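Local coordinates for RagB/SusD domain protein (Flavobacterium johnsoniae, PDB 5J90) that binds chitin as a SusD-like outer-membrane lipoprotein, probably capturing chitin chains at the cell surface for uptake, at residues A[277-282]-A[380-385]; A[269-274]-A[423-428]; A[122-127]-A[159-164]. All coordinates share one frame; numbering follows the deposited sequence.

Contact 1: A[277-282]-A[380-385]; sequences GYQDPR and NTKTAA
Lys382 lies along the backbone of Gly277 and Tyr278 and shows how a long side chain can pack a loop against a helix end without a direct hydrogen bond. Its CB sits 3.3 Å from Gly277 O. CG and CD continue past that same oxygen, and CD also comes within 3.7 Å of Tyr278 O. Lys382 CE then lies 3.5 Å from Gln279 CD, at the amide, where the two side chains cross at about a right angle. A bend at the last torsion (chi4 73°) turns NZ off the line of the chain; it forms a salt bridge with Asp379, and a water that donates to Tyr278 O accepts a weak hydrogen bond from Lys382 NZ. On the backbone side, Lys382 O meets the Tyr278 ring at its edge, in plane, 3.4 Å from CE1, while the phenol oxygen is hydrogen-bonded to Val403 O. Gly277 CA packs 3.1 Å from Thr383 O, so close that a side chain at this position would run into the 380-385 backbone. A second water accepts from Thr383 N and can also donate to Gly277 O. The chain turns away at Gln279, whose positive phi (48°) and two hydrogen bonds back into the last turn make a Schellman motif closing helix 269-277.

Contact 2: A[269-274]-A[423-428]; sequences ADMESI and QKWIAG
Met271 and Trp425 meet from opposite directions, and the methionine ends with its methyl over one face of the indole. A bend at chi2 (-76°) turns the chain so that CE comes over the six-membered ring: Met271 CE stands 3.7 Å from the centroid of that Trp425 ring, 22° off the normal, a CH-pi contact set toward the rim. SD lies obliquely to the same ring, 4.5 Å from its centroid, completing a Met-aromatic pair. Trp425 extends from its helix with CG anti to the backbone N, which takes the indole across much of the 12.0 Å between the local axes. The contact thus illustrates how an aromatic side chain can bridge two widely spaced helices in an alpha-helical SusD-like fold, here helix 269-277 and helix 413-428, whose segments cross at -117°. Ile274 uses both branches: CD1 reaches Trp425 CZ3 at 3.6 Å, obliquely to the ring, while CG2 meets Ile426 CD1 at 4.0 Å. Near the ring's far end, Asp270 CB packs 4.3 Å from Trp425 CH2. The indole NE1 donates to Ser61 O, and Asp270 OD1 accepts from Phe448 N.

Contact 3: A[122-127]-A[159-164]; sequences LKVEGM and TQMFAE
Val124 and Met161 are the residues whose CA atoms lie nearest each other, 6.0 Å apart, where helices 113-134 and 154-177 run roughly antiparallel. The local axes come within 10.0 Å of each other at 150° between their directions, a pairing in keeping with the TPR-related helical part of SusD-like proteins. Val124 divides its work between two branches. Its CG1 packs 4.0 Å from Met161 CB and equally near SD, whereas CG2 lies 3.5 Å from Glu164 OE1; Leu206 and Leu210 of helix 196-213 also touch this valine. Beside the apolar pair, Lys123 runs out fully extended, with CG trans to the main-chain N (chi1 -178°), and crosses Glu164 at about a right angle. Lys123 NZ reaches Glu164 OE2 at 2.8 Å in a salt bridge that is also a hydrogen bond, meeting it on the syn side but 32° out of the carboxylate plane. Glu164 OE1 is hydrogen-bonded to Tyr139 OH, and Lys123 also makes a cation-pi contact with that tyrosine. Replacing Lys123 with a methionine would probably leave Glu164 OE2 without its positive mate and Tyr139 without its cation. With both carboxylate oxygens engaged, Glu164 is likely limited in its rotation, and the neighbouring ammonium would be expected to favour its ionised form.

How the contacts relate
Contacts 1 and 2 form one continuous region, their centres 10 Å apart, and illustrate how a helix core and the loop at its edge can be coupled. Ser273 OG is 2.6 Å from Ala385 O, a probable hydrogen bond tying helix 269-277 to the 380-385 loop. Arg282 NH2 probably bonds to Gln423 OE1 at 3.1 Å, and its guanidinium packs on Ile426. In sequence, too, contact 1 falls within the span that contact 2 brackets. Contact 3 closes earlier in the chain and lies on the opposite side of the chain's centre: its centre is about 37 Å from that of contact 1 and 28 Å from that of contact 2, and neither touches it.

Contact 1: A[277-282]-A[380-385]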
ATOM      1  N   GLY A 277       3.571 -34.280   2.595  1.00 14.48           N
ATOM      2  CA  GLY A 277       2.214 -34.415   2.088  1.00 14.72           C
ATOM      3  C   GLY A 277       2.206 -34.892   0.650  1.00 15.65           C
ATOM      4  O   GLY A 277       1.424 -35.768   0.266  1.00 17.84           O
ATOM      5  N   TYR A 278       3.093 -34.315  -0.154  1.00 15.16           N
ATOM      6  CA  TYR A 278       3.203 -34.673  -1.561  1.00 15.17           C
ATOM      7  C   TYR A 278       4.089 -35.895  -1.806  1.00 14.78           C
ATOM      8  O   TYR A 278       4.230 -36.321  -2.946  1.00 15.09           O
ATOM      9  CB  TYR A 278       3.784 -33.504  -2.361  1.00 14.98           C
ATOM     10  CG  TYR A 278       2.858 -32.324  -2.610  1.00 15.27           C
ATOM     11  CD1 TYR A 278       1.471 -32.460  -2.611  1.00 13.75           C
ATOM     12  CD2 TYR A 278       3.389 -31.066  -2.877  1.00 14.74           C
ATOM     13  CE1 TYR A 278       0.640 -31.367  -2.863  1.00 14.19           C
ATOM     14  CE2 TYR A 278       2.573 -29.978  -3.128  1.00 13.44           C
ATOM     15  CZ  TYR A 278       1.203 -30.126  -3.120  1.00 13.39           C
ATOM     16  OH  TYR A 278       0.406 -29.026  -3.383  1.00 13.71           O
ATOM     17  N   GLN A 279       4.689 -36.441  -0.749  1.00 13.84           N
ATOM     18  CA  GLN A 279       5.687 -37.512  -0.886  1.00 15.60           C
ATOM     19  C   GLN A 279       6.706 -37.138  -1.956  1.00 16.80           C
ATOM     20  O   GLN A 279       7.024 -37.914  -2.856  1.00 16.80           O
ATOM     21  CB  GLN A 279       5.021 -38.851  -1.213  1.00 18.43           C
ATOM     22  CG  GLN A 279       4.129 -39.368  -0.098  1.00 21.88           C
ATOM     23  CD  GLN A 279       3.510 -40.712  -0.427  1.00 35.54           C
ATOM     24  OE1 GLN A 279       4.076 -41.500  -1.187  1.00 35.32           O
ATOM     25  NE2 GLN A 279       2.338 -40.976   0.138  1.00 41.99           N
ATOM     26  N   ASP A 280       7.205 -35.912  -1.844  1.00 15.14           N
ATOM     27  CA  ASP A 280       8.036 -35.308  -2.865  1.00 12.58           C
ATOM     28  C   ASP A 280       9.440 -35.908  -2.824  1.00 12.14           C
ATOM     29  O   ASP A 280      10.113 -35.820  -1.800  1.00 13.31           O
ATOM     30  CB  ASP A 280       8.079 -33.802  -2.581  1.00 14.07           C
ATOM     31  CG  ASP A 280       8.605 -32.998  -3.743  1.00 12.97           C
ATOM     32  OD1 ASP A 280       9.630 -33.383  -4.329  1.00 12.58           O
ATOM     33  OD2 ASP A 280       7.977 -31.960  -4.075  1.00 13.14           O
ATOM     34  N   PRO A 281       9.895 -36.503  -3.939  1.00 12.40           N
ATOM     35  CA  PRO A 281      11.215 -37.152  -3.928  1.00 15.09           C
ATOM     36  C   PRO A 281      12.377 -36.170  -3.783  1.00 16.40           C
ATOM     37  O   PRO A 281      13.498 -36.600  -3.508  1.00 17.06           O
ATOM     38  CB  PRO A 281      11.276 -37.859  -5.287  1.00 15.63           C
ATOM     39  CG  PRO A 281      10.336 -37.097  -6.154  1.00 17.05           C
ATOM     40  CD  PRO A 281       9.223 -36.645  -5.243  1.00 14.34           C
ATOM     41  N   ARG A 282      12.127 -34.873  -3.954  1.00 12.59           N
ATOM     42  CA  ARG A 282      13.184 -33.883  -3.751  1.00 13.47           C
ATOM     43  C   ARG A 282      13.570 -33.752  -2.281  1.00 13.72           C
ATOM     44  O   ARG A 282      14.612 -33.183  -1.960  1.00 13.78           O
ATOM     45  CB  ARG A 282      12.766 -32.520  -4.326  1.00 11.52           C
ATOM     46  CG  ARG A 282      12.720 -32.518  -5.847  1.00 11.86           C
ATOM     47  CD  ARG A 282      12.059 -31.247  -6.401  1.00 12.17           C
ATOM     48  NE  ARG A 282      10.621 -31.237  -6.145  1.00 10.49           N
ATOM     49  CZ  ARG A 282       9.775 -30.358  -6.679  1.00 10.73           C
ATOM     50  NH1 ARG A 282      10.229 -29.417  -7.500  1.00 11.71           N
ATOM     51  NH2 ARG A 282       8.484 -30.432  -6.398  1.00 11.19           N
ATOM     52  N   ASN A 380      -3.846 -35.870  -8.102  1.00 17.25           N
ATOM     53  CA  ASN A 380      -4.881 -34.945  -7.646  1.00 16.30           C
ATOM     54  C   ASN A 380      -5.468 -35.366  -6.300  1.00 17.06           C
ATOM     55  O   ASN A 380      -6.649 -35.127  -6.018  1.00 19.14           O
ATOM     56  CB  ASN A 380      -5.988 -34.820  -8.702  1.00 18.53           C
ATOM     57  CG  ASN A 380      -6.907 -33.632  -8.455  1.00 21.87           C
ATOM     58  OD1 ASN A 380      -6.485 -32.595  -7.937  1.00 22.73           O
ATOM     59  ND2 ASN A 380      -8.177 -33.782  -8.821  1.00 24.39           N
ATOM     60  N   THR A 381      -4.636 -35.977  -5.461  1.00 17.63           N
ATOM     61  CA  THR A 381      -5.091 -36.460  -4.166  1.00 17.68           C
ATOM     62  C   THR A 381      -4.228 -35.954  -3.015  1.00 17.23           C
ATOM     63  O   THR A 381      -4.750 -35.430  -2.034  1.00 18.96           O
ATOM     64  CB  THR A 381      -5.142 -38.006  -4.129  1.00 21.20           C
ATOM     65  OG1 THR A 381      -6.092 -38.467  -5.099  1.00 27.31           O
ATOM     66  CG2 THR A 381      -5.553 -38.495  -2.753  1.00 22.94           C
ATOM     67  N   LYS A 382      -2.912 -36.113  -3.138  1.00 16.79           N
ATOM     68  CA  LYS A 382      -2.003 -35.747  -2.054  1.00 17.93           C
ATOM     69  C   LYS A 382      -2.014 -34.243  -1.779  1.00 15.26           C
ATOM     70  O   LYS A 382      -2.010 -33.427  -2.700  1.00 16.19           O
ATOM     71  CB  LYS A 382      -0.580 -36.219  -2.346  1.00 16.10           C
ATOM     72  CG  LYS A 382      -0.441 -37.735  -2.527  1.00 20.31           C
ATOM     73  CD  LYS A 382       1.023 -38.144  -2.526  1.00 23.08           C
ATOM     74  CE  LYS A 382       1.204 -39.622  -2.848  1.00 27.49           C
ATOM     75  NZ  LYS A 382       0.949 -39.899  -4.286  1.00 35.49           N
ATOM     76  N   THR A 383      -2.042 -33.911  -0.495  1.00 17.32           N
ATOM     77  CA  THR A 383      -2.032 -32.519  -0.044  0.58 15.75           C
ATOM     78  C   THR A 383      -1.184 -32.415   1.213  1.00 16.26           C
ATOM     79  O   THR A 383      -0.673 -33.417   1.711  1.00 16.39           O
ATOM     80  CB  THR A 383      -3.451 -31.969   0.253  0.58 18.07           C
ATOM     81  OG1 THR A 383      -4.157 -32.877   1.112  0.58 21.02           O
ATOM     82  CG2 THR A 383      -4.242 -31.761  -1.037  0.58 20.60           C
ATOM     83  N   ALA A 384      -1.019 -31.198   1.727  1.00 14.73           N
ATOM     84  CA  ALA A 384      -0.142 -30.974   2.877  1.00 15.37           C
ATOM     85  C   ALA A 384      -0.522 -31.840   4.076  1.00 14.93           C
ATOM     86  O   ALA A 384      -1.705 -32.070   4.336  1.00 15.17           O
ATOM     87  CB  ALA A 384      -0.134 -29.485   3.267  1.00 14.74           C
ATOM     88  N   ALA A 385       0.494 -32.307   4.797  1.00 14.56           N
ATOM     89  CA  ALA A 385       0.304 -33.174   5.961  1.00 15.04           C
ATOM     90  C   ALA A 385       0.223 -32.399   7.275  1.00 16.33           C
ATOM     91  O   ALA A 385       0.799 -31.319   7.420  1.00 15.99           O
ATOM     92  CB  ALA A 385       1.433 -34.188   6.041  1.00 16.46           C
TER
HETATM   93  O   HOH W   1      -1.574 -36.367   1.301  1.00 29.66           O
HETATM   94  O   HOH W   2       2.945 -37.367  -5.490  1.00 30.06           O

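Contact 2: A[269-274]-A[423-428]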
ATOM      1  N   ALA A 269       8.962 -26.847   9.788  1.00 10.27           N
ATOM      2  CA  ALA A 269       7.659 -27.500   9.833  1.00 10.86           C
ATOM      3  C   ALA A 269       6.869 -27.331   8.537  1.00 12.50           C
ATOM      4  O   ALA A 269       6.171 -28.247   8.121  1.00 12.71           O
ATOM      5  CB  ALA A 269       6.852 -26.990  11.015  1.00 11.22           C
ATOM      6  N   ASP A 270       6.970 -26.172   7.889  1.00 11.05           N
ATOM      7  CA  ASP A 270       6.270 -25.996   6.611  1.00 11.31           C
ATOM      8  C   ASP A 270       6.806 -26.944   5.541  1.00 10.77           C
ATOM      9  O   ASP A 270       6.035 -27.523   4.767  1.00 10.54           O
ATOM     10  CB  ASP A 270       6.375 -24.549   6.110  1.00 11.94           C
ATOM     11  CG  ASP A 270       5.560 -23.575   6.937  1.00 12.33           C
ATOM     12  OD1 ASP A 270       4.329 -23.759   7.062  1.00 12.23           O
ATOM     13  OD2 ASP A 270       6.162 -22.618   7.458  1.00 13.01           O
ATOM     14  N   MET A 271       8.129 -27.089   5.480  1.00 10.28           N
ATOM     15  CA  MET A 271       8.725 -28.011   4.527  1.00 11.37           C
ATOM     16  C   MET A 271       8.301 -29.452   4.821  1.00 11.46           C
ATOM     17  O   MET A 271       8.012 -30.205   3.895  1.00 12.16           O
ATOM     18  CB  MET A 271      10.248 -27.867   4.502  1.00 11.39           C
ATOM     19  CG  MET A 271      10.741 -26.801   3.537  1.00 10.79           C
ATOM     20  SD  MET A 271      10.627 -27.440   1.865  1.00 11.36           S
ATOM     21  CE  MET A 271      10.965 -25.959   0.912  1.00 12.50           C
ATOM     22  N   GLU A 272       8.239 -29.822   6.097  1.00 12.27           N
ATOM     23  CA  GLU A 272       7.777 -31.171   6.422  1.00 13.44           C
ATOM     24  C   GLU A 272       6.335 -31.362   5.958  1.00 12.85           C
ATOM     25  O   GLU A 272       6.019 -32.321   5.269  1.00 13.74           O
ATOM     26  CB  GLU A 272       7.888 -31.469   7.920  1.00 12.47           C
ATOM     27  CG  GLU A 272       7.493 -32.912   8.218  1.00 15.48           C
ATOM     28  CD  GLU A 272       7.396 -33.255   9.699  1.00 17.52           C
ATOM     29  OE1 GLU A 272       8.153 -32.702  10.523  1.00 14.59           O
ATOM     30  OE2 GLU A 272       6.555 -34.120  10.034  1.00 20.80           O
ATOM     31  N   SER A 273       5.460 -30.427   6.312  1.00 12.45           N
ATOM     32  CA  SER A 273       4.051 -30.534   5.950  1.00 12.25           C
ATOM     33  C   SER A 273       3.842 -30.654   4.443  1.00 13.02           C
ATOM     34  O   SER A 273       3.126 -31.544   3.958  1.00 13.00           O
ATOM     35  CB  SER A 273       3.279 -29.323   6.490  1.00 13.44           C
ATOM     36  OG  SER A 273       1.931 -29.364   6.056  1.00 13.72           O
ATOM     37  N   ILE A 274       4.468 -29.758   3.694  1.00 11.75           N
ATOM     38  CA  ILE A 274       4.257 -29.705   2.256  1.00 12.62           C
ATOM     39  C   ILE A 274       4.956 -30.846   1.516  1.00 12.52           C
ATOM     40  O   ILE A 274       4.338 -31.530   0.702  1.00 13.37           O
ATOM     41  CB  ILE A 274       4.653 -28.320   1.704  1.00 11.20           C
ATOM     42  CG1 ILE A 274       3.681 -27.271   2.254  1.00 13.68           C
ATOM     43  CG2 ILE A 274       4.654 -28.324   0.182  1.00 11.93           C
ATOM     44  CD1 ILE A 274       4.035 -25.823   1.904  1.00 13.01           C
ATOM     45  N   GLN A 423       4.690 -24.863  -6.105  1.00 10.04           N
ATOM     46  CA  GLN A 423       5.738 -25.574  -6.833  1.00  9.33           C
ATOM     47  C   GLN A 423       6.984 -24.709  -7.015  1.00 10.21           C
ATOM     48  O   GLN A 423       8.116 -25.199  -6.958  1.00 10.12           O
ATOM     49  CB  GLN A 423       5.194 -26.111  -8.155  1.00  9.66           C
ATOM     50  CG  GLN A 423       4.258 -27.300  -7.935  1.00 10.81           C
ATOM     51  CD  GLN A 423       4.946 -28.456  -7.219  1.00 11.20           C
ATOM     52  OE1 GLN A 423       6.102 -28.781  -7.501  1.00 11.34           O
ATOM     53  NE2 GLN A 423       4.231 -29.084  -6.284  1.00 12.25           N
ATOM     54  N   LYS A 424       6.774 -23.412  -7.195  1.00  9.33           N
ATOM     55  CA  LYS A 424       7.871 -22.460  -7.294  1.00  8.07           C
ATOM     56  C   LYS A 424       8.664 -22.432  -5.981  1.00  8.80           C
ATOM     57  O   LYS A 424       9.906 -22.466  -5.972  1.00  9.61           O
ATOM     58  CB  LYS A 424       7.261 -21.089  -7.588  1.00  9.94           C
ATOM     59  CG  LYS A 424       8.219 -20.021  -8.023  1.00  9.49           C
ATOM     60  CD  LYS A 424       7.395 -18.765  -8.341  1.00  9.86           C
ATOM     61  CE  LYS A 424       8.257 -17.626  -8.796  1.00 10.25           C
ATOM     62  NZ  LYS A 424       7.467 -16.362  -8.707  1.00  9.60           N
ATOM     63  N   TRP A 425       7.934 -22.393  -4.874  1.00  8.15           N
ATOM     64  CA  TRP A 425       8.515 -22.393  -3.539  1.00  8.66           C
ATOM     65  C   TRP A 425       9.351 -23.664  -3.310  1.00  9.62           C
ATOM     66  O   TRP A 425      10.487 -23.585  -2.842  1.00  9.43           O
ATOM     67  CB  TRP A 425       7.373 -22.251  -2.535  1.00  8.55           C
ATOM     68  CG  TRP A 425       7.691 -22.212  -1.056  1.00  8.90           C
ATOM     69  CD1 TRP A 425       7.950 -21.103  -0.296  1.00  8.87           C
ATOM     70  CD2 TRP A 425       7.649 -23.319  -0.141  1.00  9.02           C
ATOM     71  NE1 TRP A 425       8.112 -21.455   1.021  1.00  8.68           N
ATOM     72  CE2 TRP A 425       7.941 -22.813   1.145  1.00  8.35           C
ATOM     73  CE3 TRP A 425       7.416 -24.693  -0.288  1.00 10.27           C
ATOM     74  CZ2 TRP A 425       7.988 -23.624   2.279  1.00  9.60           C
ATOM     75  CZ3 TRP A 425       7.475 -25.501   0.841  1.00 10.38           C
ATOM     76  CH2 TRP A 425       7.759 -24.965   2.106  1.00  9.89           C
ATOM     77  N   ILE A 426       8.815 -24.828  -3.667  1.00  9.15           N
ATOM     78  CA  ILE A 426       9.598 -26.056  -3.501  1.00 10.42           C
ATOM     79  C   ILE A 426      10.871 -26.005  -4.353  1.00  9.67           C
ATOM     80  O   ILE A 426      11.959 -26.335  -3.874  1.00  9.65           O
ATOM     81  CB  ILE A 426       8.792 -27.339  -3.832  1.00  8.92           C
ATOM     82  CG1 ILE A 426       7.596 -27.484  -2.893  1.00  9.81           C
ATOM     83  CG2 ILE A 426       9.696 -28.582  -3.724  1.00 10.21           C
ATOM     84  CD1 ILE A 426       6.592 -28.568  -3.323  1.00 12.61           C
ATOM     85  N   ALA A 427      10.739 -25.596  -5.612  1.00  8.82           N
ATOM     86  CA  ALA A 427      11.866 -25.583  -6.539  1.00  9.14           C
ATOM     87  C   ALA A 427      12.999 -24.644  -6.119  1.00 10.30           C
ATOM     88  O   ALA A 427      14.165 -24.903  -6.426  1.00 10.42           O
ATOM     89  CB  ALA A 427      11.387 -25.247  -7.956  1.00  9.72           C
ATOM     90  N   GLY A 428      12.661 -23.549  -5.429  1.00  8.95           N
ATOM     91  CA  GLY A 428      13.646 -22.525  -5.119  1.00  9.58           C
ATOM     92  C   GLY A 428      14.462 -22.766  -3.861  1.00 10.08           C
ATOM     93  O   GLY A 428      15.374 -21.997  -3.584  1.00 10.61           O
TER

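Contact 3: A[122-127]-A[159-164]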
ATOM      1  N   LEU A 122      24.805  -7.834 -12.416  1.00  9.94           N
ATOM      2  CA  LEU A 122      25.144  -8.257 -11.060  1.00  9.99           C
ATOM      3  C   LEU A 122      24.624  -7.280 -10.008  1.00  8.79           C
ATOM      4  O   LEU A 122      24.180  -7.691  -8.934  1.00 10.01           O
ATOM      5  CB  LEU A 122      26.658  -8.417 -10.920  1.00 13.53           C
ATOM      6  CG  LEU A 122      27.192  -9.772 -11.344  1.00 16.79           C
ATOM      7  CD1 LEU A 122      28.713  -9.722 -11.377  1.00 17.68           C
ATOM      8  CD2 LEU A 122      26.697 -10.842 -10.382  1.00 15.76           C
ATOM      9  N   LYS A 123      24.695  -5.988 -10.322  1.00  9.54           N
ATOM     10  CA  LYS A 123      24.193  -4.945  -9.438  1.00 10.07           C
ATOM     11  C   LYS A 123      22.705  -5.155  -9.153  1.00  9.22           C
ATOM     12  O   LYS A 123      22.285  -5.142  -7.989  1.00  9.72           O
ATOM     13  CB  LYS A 123      24.408  -3.572 -10.071  1.00  9.81           C
ATOM     14  CG  LYS A 123      23.963  -2.392  -9.218  1.00 10.39           C
ATOM     15  CD  LYS A 123      23.997  -1.121 -10.059  1.00 10.28           C
ATOM     16  CE  LYS A 123      23.715   0.132  -9.226  1.00 10.86           C
ATOM     17  NZ  LYS A 123      23.614   1.329 -10.096  1.00 11.97           N
ATOM     18  N   VAL A 124      21.917  -5.356 -10.206  1.00  8.98           N
ATOM     19  CA  VAL A 124      20.485  -5.543 -10.024  1.00  9.39           C
ATOM     20  C   VAL A 124      20.214  -6.856  -9.272  1.00  8.29           C
ATOM     21  O   VAL A 124      19.352  -6.907  -8.388  1.00  8.09           O
ATOM     22  CB  VAL A 124      19.744  -5.475 -11.366  1.00  8.01           C
ATOM     23  CG1 VAL A 124      18.262  -5.813 -11.175  1.00  9.43           C
ATOM     24  CG2 VAL A 124      19.905  -4.085 -11.981  1.00  9.34           C
ATOM     25  N   GLU A 125      20.969  -7.905  -9.582  1.00  7.87           N
ATOM     26  CA  GLU A 125      20.802  -9.167  -8.865  1.00  8.05           C
ATOM     27  C   GLU A 125      21.022  -8.999  -7.364  1.00  7.92           C
ATOM     28  O   GLU A 125      20.251  -9.516  -6.554  1.00  9.22           O
ATOM     29  CB  GLU A 125      21.735 -10.241  -9.433  1.00  8.49           C
ATOM     30  CG  GLU A 125      21.891 -11.481  -8.548  1.00  9.03           C
ATOM     31  CD  GLU A 125      20.586 -12.212  -8.221  1.00  8.95           C
ATOM     32  OE1 GLU A 125      19.539 -11.974  -8.878  1.00  9.55           O
ATOM     33  OE2 GLU A 125      20.622 -13.042  -7.279  1.00  9.73           O
ATOM     34  N   GLY A 126      22.060  -8.265  -6.973  1.00  8.40           N
ATOM     35  CA  GLY A 126      22.299  -8.062  -5.555  1.00  9.21           C
ATOM     36  C   GLY A 126      21.382  -7.028  -4.925  1.00  9.19           C
ATOM     37  O   GLY A 126      20.881  -7.216  -3.804  1.00  8.83           O
ATOM     38  N   MET A 127      21.150  -5.923  -5.624  1.00  8.21           N
ATOM     39  CA  MET A 127      20.433  -4.810  -5.003  1.00  7.51           C
ATOM     40  C   MET A 127      18.904  -4.918  -4.998  1.00  8.64           C
ATOM     41  O   MET A 127      18.259  -4.306  -4.142  1.00  8.01           O
ATOM     42  CB  MET A 127      20.911  -3.459  -5.556  1.00  9.16           C
ATOM     43  CG  MET A 127      22.424  -3.221  -5.360  1.00 10.71           C
ATOM     44  SD  MET A 127      23.000  -3.353  -3.645  1.00 10.58           S
ATOM     45  CE  MET A 127      22.187  -1.940  -2.903  1.00 11.22           C
ATOM     46  N   THR A 159      12.181   1.358 -11.228  1.00  8.63           N
ATOM     47  CA  THR A 159      12.326   1.978 -12.545  1.00  8.65           C
ATOM     48  C   THR A 159      13.786   1.999 -12.989  1.00  8.14           C
ATOM     49  O   THR A 159      14.106   1.654 -14.133  1.00  9.37           O
ATOM     50  CB  THR A 159      11.729   3.394 -12.535  1.00  9.28           C
ATOM     51  OG1 THR A 159      10.307   3.279 -12.426  1.00 12.21           O
ATOM     52  CG2 THR A 159      12.057   4.162 -13.810  1.00 11.34           C
ATOM     53  N   GLN A 160      14.679   2.380 -12.079  1.00  8.24           N
ATOM     54  CA  GLN A 160      16.104   2.387 -12.412  1.00  8.87           C
ATOM     55  C   GLN A 160      16.655   0.998 -12.750  1.00  8.63           C
ATOM     56  O   GLN A 160      17.434   0.847 -13.694  1.00  9.70           O
ATOM     57  CB  GLN A 160      16.911   3.013 -11.279  1.00  9.95           C
ATOM     58  CG  GLN A 160      16.654   4.476 -11.050  1.00 16.83           C
ATOM     59  CD  GLN A 160      17.381   4.979  -9.827  1.00 19.39           C
ATOM     60  OE1 GLN A 160      18.594   5.211  -9.876  1.00 17.79           O
ATOM     61  NE2 GLN A 160      16.653   5.126  -8.709  1.00 14.40           N
ATOM     62  N   MET A 161      16.251  -0.020 -11.990  1.00  8.31           N
ATOM     63  CA  MET A 161      16.716  -1.379 -12.245  1.00  8.63           C
ATOM     64  C   MET A 161      16.264  -1.873 -13.618  1.00  7.39           C
ATOM     65  O   MET A 161      17.048  -2.486 -14.346  1.00  8.97           O
ATOM     66  CB  MET A 161      16.284  -2.332 -11.127  1.00  8.16           C
ATOM     67  CG  MET A 161      16.963  -2.035  -9.788  1.00  8.78           C
ATOM     68  SD  MET A 161      16.644  -3.263  -8.513  1.00  9.67           S
ATOM     69  CE  MET A 161      14.852  -3.256  -8.363  1.00 11.96           C
ATOM     70  N   PHE A 162      15.019  -1.605 -13.995  1.00  7.93           N
ATOM     71  CA  PHE A 162      14.559  -2.001 -15.327  1.00  8.09           C
ATOM     72  C   PHE A 162      15.381  -1.305 -16.409  1.00  9.57           C
ATOM     73  O   PHE A 162      15.692  -1.914 -17.437  1.00  9.40           O
ATOM     74  CB  PHE A 162      13.074  -1.662 -15.516  1.00  8.73           C
ATOM     75  CG  PHE A 162      12.119  -2.553 -14.746  1.00  8.24           C
ATOM     76  CD1 PHE A 162      12.169  -3.940 -14.857  1.00  9.45           C
ATOM     77  CD2 PHE A 162      11.131  -1.991 -13.948  1.00  8.61           C
ATOM     78  CE1 PHE A 162      11.271  -4.755 -14.169  1.00  9.22           C
ATOM     79  CE2 PHE A 162      10.234  -2.792 -13.252  1.00  9.14           C
ATOM     80  CZ  PHE A 162      10.302  -4.184 -13.363  1.00  7.95           C
ATOM     81  N   ALA A 163      15.735  -0.035 -16.187  1.00  9.00           N
ATOM     82  CA  ALA A 163      16.522   0.722 -17.173  1.00  9.42           C
ATOM     83  C   ALA A 163      17.961   0.219 -17.248  1.00 10.41           C
ATOM     84  O   ALA A 163      18.558   0.187 -18.324  1.00 10.20           O
ATOM     85  CB  ALA A 163      16.502   2.226 -16.850  1.00 10.30           C
ATOM     86  N   GLU A 164      18.517  -0.162 -16.103  1.00  9.19           N
ATOM     87  CA  GLU A 164      19.851  -0.756 -16.073  1.00 10.06           C
ATOM     88  C   GLU A 164      19.875  -2.079 -16.830  1.00  8.74           C
ATOM     89  O   GLU A 164      20.808  -2.352 -17.591  1.00  9.74           O
ATOM     90  CB  GLU A 164      20.318  -0.923 -14.632  1.00 10.25           C
ATOM     91  CG  GLU A 164      20.676   0.416 -14.001  1.00 10.05           C
ATOM     92  CD  GLU A 164      20.872   0.351 -12.495  1.00 12.46           C
ATOM     93  OE1 GLU A 164      20.367  -0.604 -11.854  1.00 12.83           O
ATOM     94  OE2 GLU A 164      21.531   1.270 -11.949  1.00 12.45           O
TER